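Local coordinates for C-1-tetrahydrofolate synthase, cytoplasmic, putative (Trypanosoma brucei, PDB 4CJX), which probably interconverts one-carbon forms of tetrahydrofolate as an NADP-dependent methylenetetrahydrofolate dehydrogenase and methenyltetrahydrofolate cyclohydrolase, working as a homodimer, at residues F89-P94 / I107-E112; I118-P123 / A132-I137. All coordinates share one frame; numbering follows the deposited sequence.

Contact 1 (F89-P94 / I107-E112); sequences FSVELP and IRLNEE
Apolar packing of a helix end against an edge strand brings Phe89 and Val91 up to Leu109 and Glu112, at the outer border of the catalytic domain. The unit is the first half of a beta-alpha-beta crossover: strand 87-93 leads into helix 99-110, which covers one face of the three-stranded parallel sheet before the chain enters strand 117-120. Because side chains alternate along a strand, Phe89 and Val91 both present themselves to the helix, whereas Ser90 between them points away. No hydrogen bond crosses between the segments; the touching atoms are carbons.

Leu109 is the buried member of the group. Its two methyls divide the strand between them: CD2 lies 4.1 Å from CB of Phe89, and CD1 comes within 4.4 Å of CG2 of Val91. The same leucine also rests on Ser60 and Ile62 of the central strand and on Ile118 beyond it, so a single side chain spans all three strands. Backbone bonds from Phe89 and Val91 to strand 58-64 keep this border strand in the sheet.

Past the last helical turn, Glu112 meets the Phe89 ring with its methylene rather than its charge. The glutamate chain runs across the phenylalanine at roughly a right angle, and its carboxylate plane is inclined by 24° to the ring. CB of Glu112 points toward the strand. CG anti to the backbone N (chi1 169°), followed by a bend at chi2, puts CG by the ring and sends the carboxylate on to Ala114, whose backbone N donates a hydrogen bond to OE2. The methylene approaches the ring obliquely: Glu112 CG lies 3.7 Å from Phe89 CE2 and 3.9 Å from Phe89 CZ.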
ATOM      1  N   PHE B  89      -5.105  13.899  27.038  1.00 30.36           N
ATOM      2  CA  PHE B  89      -6.450  14.417  26.786  1.00 31.10           C
ATOM      3  C   PHE B  89      -7.295  13.199  26.484  1.00 30.61           C
ATOM      4  O   PHE B  89      -7.257  12.643  25.390  1.00 29.09           O
ATOM      5  CB  PHE B  89      -6.491  15.363  25.594  1.00 30.98           C
ATOM      6  CG  PHE B  89      -5.630  16.567  25.745  1.00 31.94           C
ATOM      7  CD1 PHE B  89      -4.265  16.489  25.513  1.00 31.30           C
ATOM      8  CD2 PHE B  89      -6.185  17.799  26.105  1.00 33.89           C
ATOM      9  CE1 PHE B  89      -3.461  17.616  25.644  1.00 32.45           C
ATOM     10  CE2 PHE B  89      -5.387  18.925  26.251  1.00 34.79           C
ATOM     11  CZ  PHE B  89      -4.020  18.831  26.015  1.00 34.18           C
ATOM     12  N   SER B  90      -8.047  12.780  27.484  1.00 31.90           N
ATOM     13  CA  SER B  90      -8.785  11.549  27.444  1.00 31.56           C
ATOM     14  C   SER B  90     -10.208  11.867  27.120  1.00 32.43           C
ATOM     15  O   SER B  90     -10.790  12.733  27.753  1.00 34.05           O
ATOM     16  CB  SER B  90      -8.703  10.911  28.825  1.00 32.69           C
ATOM     17  OG  SER B  90      -7.345  10.647  29.138  1.00 32.64           O
ATOM     18  N   VAL B  91     -10.779  11.194  26.129  1.00 32.00           N
ATOM     19  CA  VAL B  91     -12.188  11.403  25.807  1.00 33.35           C
ATOM     20  C   VAL B  91     -12.879  10.054  25.824  1.00 34.03           C
ATOM     21  O   VAL B  91     -12.309   9.070  25.339  1.00 33.33           O
ATOM     22  CB  VAL B  91     -12.377  12.062  24.424  1.00 32.94           C
ATOM     23  CG1 VAL B  91     -13.862  12.240  24.106  1.00 34.04           C
ATOM     24  CG2 VAL B  91     -11.642  13.399  24.341  1.00 33.25           C
ATOM     25  N   GLU B  92     -14.090  10.014  26.381  1.00 35.93           N
ATOM     26  CA  GLU B  92     -14.949   8.826  26.370  1.00 37.01           C
ATOM     27  C   GLU B  92     -16.316   9.194  25.838  1.00 37.78           C
ATOM     28  O   GLU B  92     -17.002  10.059  26.405  1.00 39.11           O
ATOM     29  CB  GLU B  92     -15.141   8.252  27.771  1.00 39.93           C
ATOM     30  CG  GLU B  92     -13.911   7.585  28.349  1.00 40.47           C
ATOM     31  CD  GLU B  92     -12.967   8.568  29.011  1.00 41.79           C
ATOM     32  OE1 GLU B  92     -13.411   9.330  29.882  1.00 45.07           O
ATOM     33  OE2 GLU B  92     -11.770   8.574  28.660  1.00 43.38           O
ATOM     34  N   LEU B  93     -16.729   8.522  24.769  1.00 36.56           N
ATOM     35  CA  LEU B  93     -18.028   8.751  24.164  1.00 37.51           C
ATOM     36  C   LEU B  93     -18.842   7.457  24.257  1.00 37.93           C
ATOM     37  O   LEU B  93     -18.266   6.369  24.389  1.00 36.42           O
ATOM     38  CB  LEU B  93     -17.836   9.191  22.703  1.00 36.94           C
ATOM     39  CG  LEU B  93     -17.039  10.493  22.496  1.00 36.46           C
ATOM     40  CD1 LEU B  93     -16.479  10.588  21.080  1.00 35.27           C
ATOM     41  CD2 LEU B  93     -17.882  11.719  22.833  1.00 38.34           C
ATOM     42  N   PRO B  94     -20.177   7.562  24.183  1.00 39.37           N
ATOM     43  CA  PRO B  94     -21.022   6.389  24.284  1.00 40.71           C
ATOM     44  C   PRO B  94     -21.063   5.607  22.993  1.00 40.11           C
ATOM     45  O   PRO B  94     -20.671   6.120  21.928  1.00 38.94           O
ATOM     46  CB  PRO B  94     -22.401   6.980  24.578  1.00 43.37           C
ATOM     47  CG  PRO B  94     -22.387   8.304  23.908  1.00 43.05           C
ATOM     48  CD  PRO B  94     -20.963   8.791  23.976  1.00 40.99           C
ATOM     49  N   ILE B 107     -12.174  17.677  15.978  1.00 30.47           N
ATOM     50  CA  ILE B 107     -11.848  19.054  15.580  1.00 31.31           C
ATOM     51  C   ILE B 107     -11.379  19.910  16.760  1.00 31.80           C
ATOM     52  O   ILE B 107     -10.396  20.652  16.643  1.00 31.64           O
ATOM     53  CB  ILE B 107     -13.044  19.703  14.853  1.00 32.72           C
ATOM     54  CG1 ILE B 107     -13.199  19.039  13.479  1.00 32.11           C
ATOM     55  CG2 ILE B 107     -12.877  21.230  14.726  1.00 34.22           C
ATOM     56  CD1 ILE B 107     -14.575  19.213  12.886  1.00 33.56           C
ATOM     57  N   ARG B 108     -12.068  19.779  17.891  1.00 32.33           N
ATOM     58  CA  ARG B 108     -11.647  20.419  19.128  1.00 33.18           C
ATOM     59  C   ARG B 108     -10.182  20.099  19.438  1.00 32.02           C
ATOM     60  O   ARG B 108      -9.374  21.002  19.715  1.00 32.71           O
ATOM     61  CB  ARG B 108     -12.548  19.980  20.287  1.00 33.93           C
ATOM     62  N   LEU B 109      -9.826  18.824  19.343  1.00 30.37           N
ATOM     63  CA  LEU B 109      -8.449  18.404  19.612  1.00 29.46           C
ATOM     64  C   LEU B 109      -7.452  18.905  18.552  1.00 29.10           C
ATOM     65  O   LEU B 109      -6.291  19.154  18.877  1.00 28.97           O
ATOM     66  CB  LEU B 109      -8.374  16.885  19.767  1.00 28.32           C
ATOM     67  CG  LEU B 109      -9.190  16.388  20.969  1.00 28.90           C
ATOM     68  CD1 LEU B 109      -9.453  14.895  20.846  1.00 27.91           C
ATOM     69  CD2 LEU B 109      -8.491  16.746  22.264  1.00 29.59           C
ATOM     70  N   ASN B 110      -7.909  19.066  17.309  1.00 29.07           N
ATOM     71  CA  ASN B 110      -7.099  19.696  16.253  1.00 29.41           C
ATOM     72  C   ASN B 110      -6.634  21.108  16.641  1.00 31.59           C
ATOM     73  O   ASN B 110      -5.517  21.486  16.346  1.00 31.61           O
ATOM     74  CB  ASN B 110      -7.862  19.769  14.919  1.00 29.22           C
ATOM     75  CG  ASN B 110      -7.985  18.421  14.224  1.00 27.69           C
ATOM     76  OD1 ASN B 110      -7.241  17.470  14.504  1.00 26.09           O
ATOM     77  ND2 ASN B 110      -8.919  18.338  13.297  1.00 27.89           N
ATOM     78  N   GLU B 111      -7.471  21.864  17.336  1.00 33.68           N
ATOM     79  CA  GLU B 111      -7.137  23.260  17.648  1.00 36.36           C
ATOM     80  C   GLU B 111      -6.526  23.469  19.010  1.00 36.84           C
ATOM     81  O   GLU B 111      -6.203  24.591  19.374  1.00 38.11           O
ATOM     82  CB  GLU B 111      -8.373  24.099  17.552  1.00 38.60           C
ATOM     83  CG  GLU B 111      -8.978  24.066  16.170  1.00 39.36           C
ATOM     84  CD  GLU B 111     -10.423  24.454  16.241  1.00 41.84           C
ATOM     85  OE1 GLU B 111     -11.200  23.558  16.641  1.00 43.04           O
ATOM     86  OE2 GLU B 111     -10.757  25.635  15.967  1.00 43.79           O
ATOM     87  N   GLU B 112      -6.364  22.389  19.760  1.00 35.87           N
ATOM     88  CA  GLU B 112      -5.711  22.469  21.048  1.00 36.75           C
ATOM     89  C   GLU B 112      -4.192  22.384  20.810  1.00 36.08           C
ATOM     90  O   GLU B 112      -3.651  21.318  20.497  1.00 34.42           O
ATOM     91  CB  GLU B 112      -6.254  21.360  21.969  1.00 36.47           C
ATOM     92  CG  GLU B 112      -5.494  21.134  23.266  1.00 37.47           C
ATOM     93  CD  GLU B 112      -5.261  22.413  24.038  1.00 40.20           C
ATOM     94  OE1 GLU B 112      -6.186  22.855  24.754  1.00 42.09           O
ATOM     95  OE2 GLU B 112      -4.146  22.968  23.927  1.00 41.03           O
TER

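Contact 2 (I118-P123 / A132-I137); sequences IVVQLP and AALSKI. With 9L9 ((2S)-2-[[4-[[2,4-bis(azanyl)-6-oxidanylidene-1H-pyrimidin-5-yl]carbamoylamino]phenyl]carbonylamino]pentanedioic acid), chain G.
Val120 packs its buried side chain on Leu134 and Ile137, while its carbonyl oxygen accepts a hydrogen bond from the inhibitor 9L9. The setting is the C-terminal end of strand 117-120, an edge of the parallel alpha/beta sheet of the catalytic domain, and such strand ends are a classic place for ligand sites in this architecture. Packing and pocket share one piece of backbone.

The packing is wholly apolar and has no hydrogen bond between the segments. CD2 of Leu134 sits 4.0 Å from CB of Val120, whereas CG2 of the same valine meets CD1 of Ile137 at 4.1 Å. A step back along the strand, Ile118 CB faces Ile137 CG2. Leu134 and Ile137 can act together because they begin and end a type I turn, closed by the bond from Ile137 N to Leu134 O.

On the ligand side, main-chain atoms make three of the hydrogen bonds to the diaminopyrimidine; Lys77 and Asp144 are further partners of the inhibitor. Amine N2A of 9L9 donates to Val120 O over 2.7 Å, ring nitrogen N1 accepts from Leu122 N in a nearly straight bond (171°), and amine N7 donates to Leu122 O at 2.8 Å. This donor-acceptor-donor match fixes the rotation of the ring in its plane. Directly after it, the peptide bond from Leu122 to Pro123 is cis. Gln121 supplies a cover: CG stands anti to the backbone N (chi1 -168°) and the chain folds at chi2, laying the amide over one face of the pyrimidine, its plane inclined by about 20° to the ring. Its OE1 is hydrogen-bonded to Lys77 NZ, and the Gln121 NE2 atom hangs 3.4 Å from ring carbon C6 of 9L9.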
ATOM      1  N   ILE B 118      -3.548  12.635  18.157  1.00 22.32           N
ATOM      2  CA  ILE B 118      -4.917  12.173  18.344  1.00 22.07           C
ATOM      3  C   ILE B 118      -5.074  10.712  17.934  1.00 21.07           C
ATOM      4  O   ILE B 118      -4.811  10.336  16.791  1.00 20.32           O
ATOM      5  CB  ILE B 118      -5.903  13.014  17.509  1.00 22.53           C
ATOM      6  CG1 ILE B 118      -5.868  14.473  17.964  1.00 23.64           C
ATOM      7  CG2 ILE B 118      -7.314  12.448  17.605  1.00 22.49           C
ATOM      8  CD1 ILE B 118      -6.506  15.437  16.980  1.00 24.57           C
ATOM      9  N   VAL B 119      -5.531   9.900  18.879  1.00 21.40           N
ATOM     10  CA  VAL B 119      -5.754   8.483  18.670  1.00 20.84           C
ATOM     11  C   VAL B 119      -7.256   8.202  18.788  1.00 21.39           C
ATOM     12  O   VAL B 119      -7.880   8.464  19.831  1.00 22.16           O
ATOM     13  CB  VAL B 119      -4.970   7.648  19.708  1.00 20.97           C
ATOM     14  CG1 VAL B 119      -5.432   6.182  19.724  1.00 21.02           C
ATOM     15  CG2 VAL B 119      -3.472   7.708  19.458  1.00 20.51           C
ATOM     16  N   VAL B 120      -7.840   7.666  17.724  1.00 20.83           N
ATOM     17  CA  VAL B 120      -9.246   7.264  17.754  1.00 21.44           C
ATOM     18  C   VAL B 120      -9.240   5.736  17.847  1.00 20.93           C
ATOM     19  O   VAL B 120      -8.970   5.060  16.866  1.00 20.50           O
ATOM     20  CB  VAL B 120     -10.029   7.761  16.504  1.00 21.67           C
ATOM     21  CG1 VAL B 120     -11.452   7.205  16.480  1.00 22.43           C
ATOM     22  CG2 VAL B 120     -10.030   9.289  16.427  1.00 22.08           C
ATOM     23  N   GLN B 121      -9.510   5.205  19.035  1.00 21.40           N
ATOM     24  CA  GLN B 121      -9.416   3.761  19.268  1.00 21.41           C
ATOM     25  C   GLN B 121     -10.432   2.977  18.416  1.00 22.07           C
ATOM     26  O   GLN B 121     -11.613   3.265  18.404  1.00 22.40           O
ATOM     27  CB  GLN B 121      -9.555   3.445  20.764  1.00 21.99           C
ATOM     28  CG  GLN B 121      -9.199   2.013  21.163  1.00 21.64           C
ATOM     29  CD  GLN B 121      -7.719   1.675  21.089  1.00 20.43           C
ATOM     30  OE1 GLN B 121      -6.845   2.544  21.181  1.00 19.89           O
ATOM     31  NE2 GLN B 121      -7.431   0.391  20.957  1.00 19.94           N
ATOM     32  N   LEU B 122      -9.916   2.025  17.647  1.00 22.24           N
ATOM     33  CA  LEU B 122     -10.733   1.169  16.809  1.00 23.46           C
ATOM     34  C   LEU B 122     -10.906  -0.180  17.519  1.00 24.33           C
ATOM     35  O   LEU B 122     -10.022  -0.603  18.281  1.00 24.03           O
ATOM     36  CB  LEU B 122     -10.045   0.962  15.442  1.00 22.90           C
ATOM     37  CG  LEU B 122      -9.508   2.180  14.680  1.00 22.39           C
ATOM     38  CD1 LEU B 122      -8.808   1.761  13.389  1.00 21.82           C
ATOM     39  CD2 LEU B 122     -10.636   3.146  14.384  1.00 23.45           C
ATOM     40  N   PRO B 123     -11.990  -0.905  17.219  1.00 25.82           N
ATOM     41  CA  PRO B 123     -12.997  -0.565  16.213  1.00 26.83           C
ATOM     42  C   PRO B 123     -13.957   0.513  16.712  1.00 28.09           C
ATOM     43  O   PRO B 123     -14.202   0.616  17.914  1.00 28.10           O
ATOM     44  CB  PRO B 123     -13.737  -1.897  15.988  1.00 27.86           C
ATOM     45  CG  PRO B 123     -13.534  -2.664  17.260  1.00 28.24           C
ATOM     46  CD  PRO B 123     -12.165  -2.280  17.744  1.00 26.43           C
ATOM     47  N   ALA B 132     -14.878   8.854   7.049  1.00 31.68           N
ATOM     48  CA  ALA B 132     -15.282  10.235   7.245  1.00 32.21           C
ATOM     49  C   ALA B 132     -14.695  10.779   8.543  1.00 30.96           C
ATOM     50  O   ALA B 132     -13.943  11.759   8.533  1.00 31.10           O
ATOM     51  CB  ALA B 132     -16.801  10.338   7.270  1.00 33.68           C
ATOM     52  N   ALA B 133     -15.009  10.113   9.645  1.00 30.00           N
ATOM     53  CA  ALA B 133     -14.573  10.546  10.967  1.00 29.28           C
ATOM     54  C   ALA B 133     -13.048  10.657  11.070  1.00 27.84           C
ATOM     55  O   ALA B 133     -12.527  11.687  11.509  1.00 27.77           O
ATOM     56  CB  ALA B 133     -15.121   9.609  12.047  1.00 29.28           C
ATOM     57  N   LEU B 134     -12.336   9.614  10.638  1.00 26.57           N
ATOM     58  CA  LEU B 134     -10.871   9.629  10.703  1.00 25.20           C
ATOM     59  C   LEU B 134     -10.275  10.759   9.856  1.00 25.24           C
ATOM     60  O   LEU B 134      -9.263  11.362  10.217  1.00 24.57           O
ATOM     61  CB  LEU B 134     -10.300   8.267  10.272  1.00 24.57           C
ATOM     62  CG  LEU B 134     -10.563   7.093  11.232  1.00 24.25           C
ATOM     63  CD1 LEU B 134     -10.091   5.768  10.624  1.00 23.55           C
ATOM     64  CD2 LEU B 134      -9.880   7.315  12.570  1.00 23.59           C
ATOM     65  N   SER B 135     -10.933  11.074   8.747  1.00 26.29           N
ATOM     66  CA  SER B 135     -10.460  12.118   7.829  1.00 26.51           C
ATOM     67  C   SER B 135     -10.471  13.531   8.433  1.00 27.20           C
ATOM     68  O   SER B 135      -9.923  14.454   7.844  1.00 27.52           O
ATOM     69  CB  SER B 135     -11.292  12.110   6.546  1.00 27.69           C
ATOM     70  OG  SER B 135     -12.545  12.775   6.716  1.00 29.14           O
ATOM     71  N   LYS B 136     -11.091  13.705   9.598  1.00 27.57           N
ATOM     72  CA  LYS B 136     -11.148  15.023  10.246  1.00 28.29           C
ATOM     73  C   LYS B 136      -9.895  15.292  11.047  1.00 27.42           C
ATOM     74  O   LYS B 136      -9.627  16.446  11.415  1.00 28.60           O
ATOM     75  CB  LYS B 136     -12.358  15.110  11.171  1.00 29.19           C
ATOM     76  CG  LYS B 136     -13.704  14.985  10.464  1.00 30.50           C
ATOM     77  CD  LYS B 136     -14.003  16.183   9.565  1.00 32.01           C
ATOM     78  N   ILE B 137      -9.142  14.235  11.342  1.00 25.67           N
ATOM     79  CA  ILE B 137      -7.909  14.365  12.113  1.00 25.01           C
ATOM     80  C   ILE B 137      -6.914  15.166  11.298  1.00 25.56           C
ATOM     81  O   ILE B 137      -6.708  14.897  10.130  1.00 25.48           O
ATOM     82  CB  ILE B 137      -7.240  13.006  12.440  1.00 23.47           C
ATOM     83  CG1 ILE B 137      -8.184  12.086  13.208  1.00 23.25           C
ATOM     84  CG2 ILE B 137      -5.934  13.242  13.202  1.00 22.97           C
ATOM     85  CD1 ILE B 137      -7.622  10.703  13.493  1.00 22.23           C
TER
HETATM   86  N2A 9L9 G1298      -6.577   3.735  16.783  1.00 18.23           N
HETATM   87  N1  9L9 G1298      -6.781   1.396  17.369  1.00 19.32           N
HETATM   88  C2  9L9 G1298      -5.965   2.460  17.182  1.00 17.71           C
HETATM   89  N3  9L9 G1298      -4.583   2.385  17.338  1.00 17.13           N
HETATM   90  C4  9L9 G1298      -4.152   1.106  17.717  1.00 16.95           C
HETATM   91  O4A 9L9 G1298      -2.939   1.052  17.841  1.00 17.14           O
HETATM   92  N5A 9L9 G1298      -4.487  -1.196  18.443  1.00 20.26           N
HETATM   93  C5  9L9 G1298      -4.971  -0.016  17.905  1.00 19.28           C
HETATM   94  C6  9L9 G1298      -6.305   0.188  17.738  1.00 18.98           C
HETATM   95  N7  9L9 G1298      -7.239  -0.922  17.916  1.00 20.03           N
HETATM   96  O8A 9L9 G1298      -3.878  -0.329  20.463  1.00 19.83           O
HETATM   97  N9  9L9 G1298      -3.636  -2.532  20.071  1.00 19.63           N
HETATM   98  C1B 9L9 G1298      -3.068  -2.916  21.253  1.00 20.47           C
HETATM   99  C2B 9L9 G1298      -2.974  -4.300  21.503  1.00 21.39           C
HETATM  100  C3B 9L9 G1298      -2.429  -4.799  22.687  1.00 21.86           C
HETATM  101  C4B 9L9 G1298      -1.955  -3.934  23.676  1.00 22.41           C
HETATM  102  C5B 9L9 G1298      -2.001  -2.548  23.406  1.00 22.33           C
HETATM  103  C6B 9L9 G1298      -2.557  -2.044  22.223  1.00 20.45           C
HETATM  104  C7B 9L9 G1298      -1.300  -4.490  24.927  1.00 23.15           C
HETATM  105  O7B 9L9 G1298      -0.447  -3.813  25.447  1.00 22.30           O
HETATM  106  CAW 9L9 G1298      -4.022  -1.280  19.712  1.00 20.61           C
HETATM  107  N   9L9 G1298      -1.574  -5.724  25.404  1.00 25.83           N
HETATM  108  CA  9L9 G1298      -0.901  -6.359  26.531  1.00 26.56           C
HETATM  109  C   9L9 G1298       0.059  -7.387  25.979  1.00 27.59           C
HETATM  110  OXT 9L9 G1298      -0.185  -7.831  24.847  1.00 28.07           O
HETATM  111  CB  9L9 G1298      -1.809  -7.133  27.456  1.00 28.22           C
HETATM  112  CG  9L9 G1298      -3.218  -6.575  27.462  1.00 30.63           C
HETATM  113  CD  9L9 G1298      -3.939  -7.116  28.656  1.00 31.62           C
HETATM  114  OE1 9L9 G1298      -3.447  -6.910  29.766  1.00 35.68           O
HETATM  115  OE2 9L9 G1298      -4.993  -7.746  28.487  1.00 35.05           O
HETATM  116  O   9L9 G1298       1.041  -7.790  26.648  1.00 27.83           O

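From the N terminus, strand 87-93 passes into helix 99-110, and contact 1 closes that connection across twelve intervening residues. The chain then forms strand 117-120 and helix 130-134, and contact 2 closes a shorter loop of eight. The two follow in series, neither nested nor crossed, yet their centres are only 11 Å apart. Strand 58-64 lies between their strands, so the contacts anchor both edges of one sheet. Helix 99-110 joins them: Leu109 CB packs 3.7 Å from Ile118 CD1, and the Asn110 amide probably bonds through ND2 to Lys136 O. Packing at the outer edge thereby connects with the strand that carries the inhibitor.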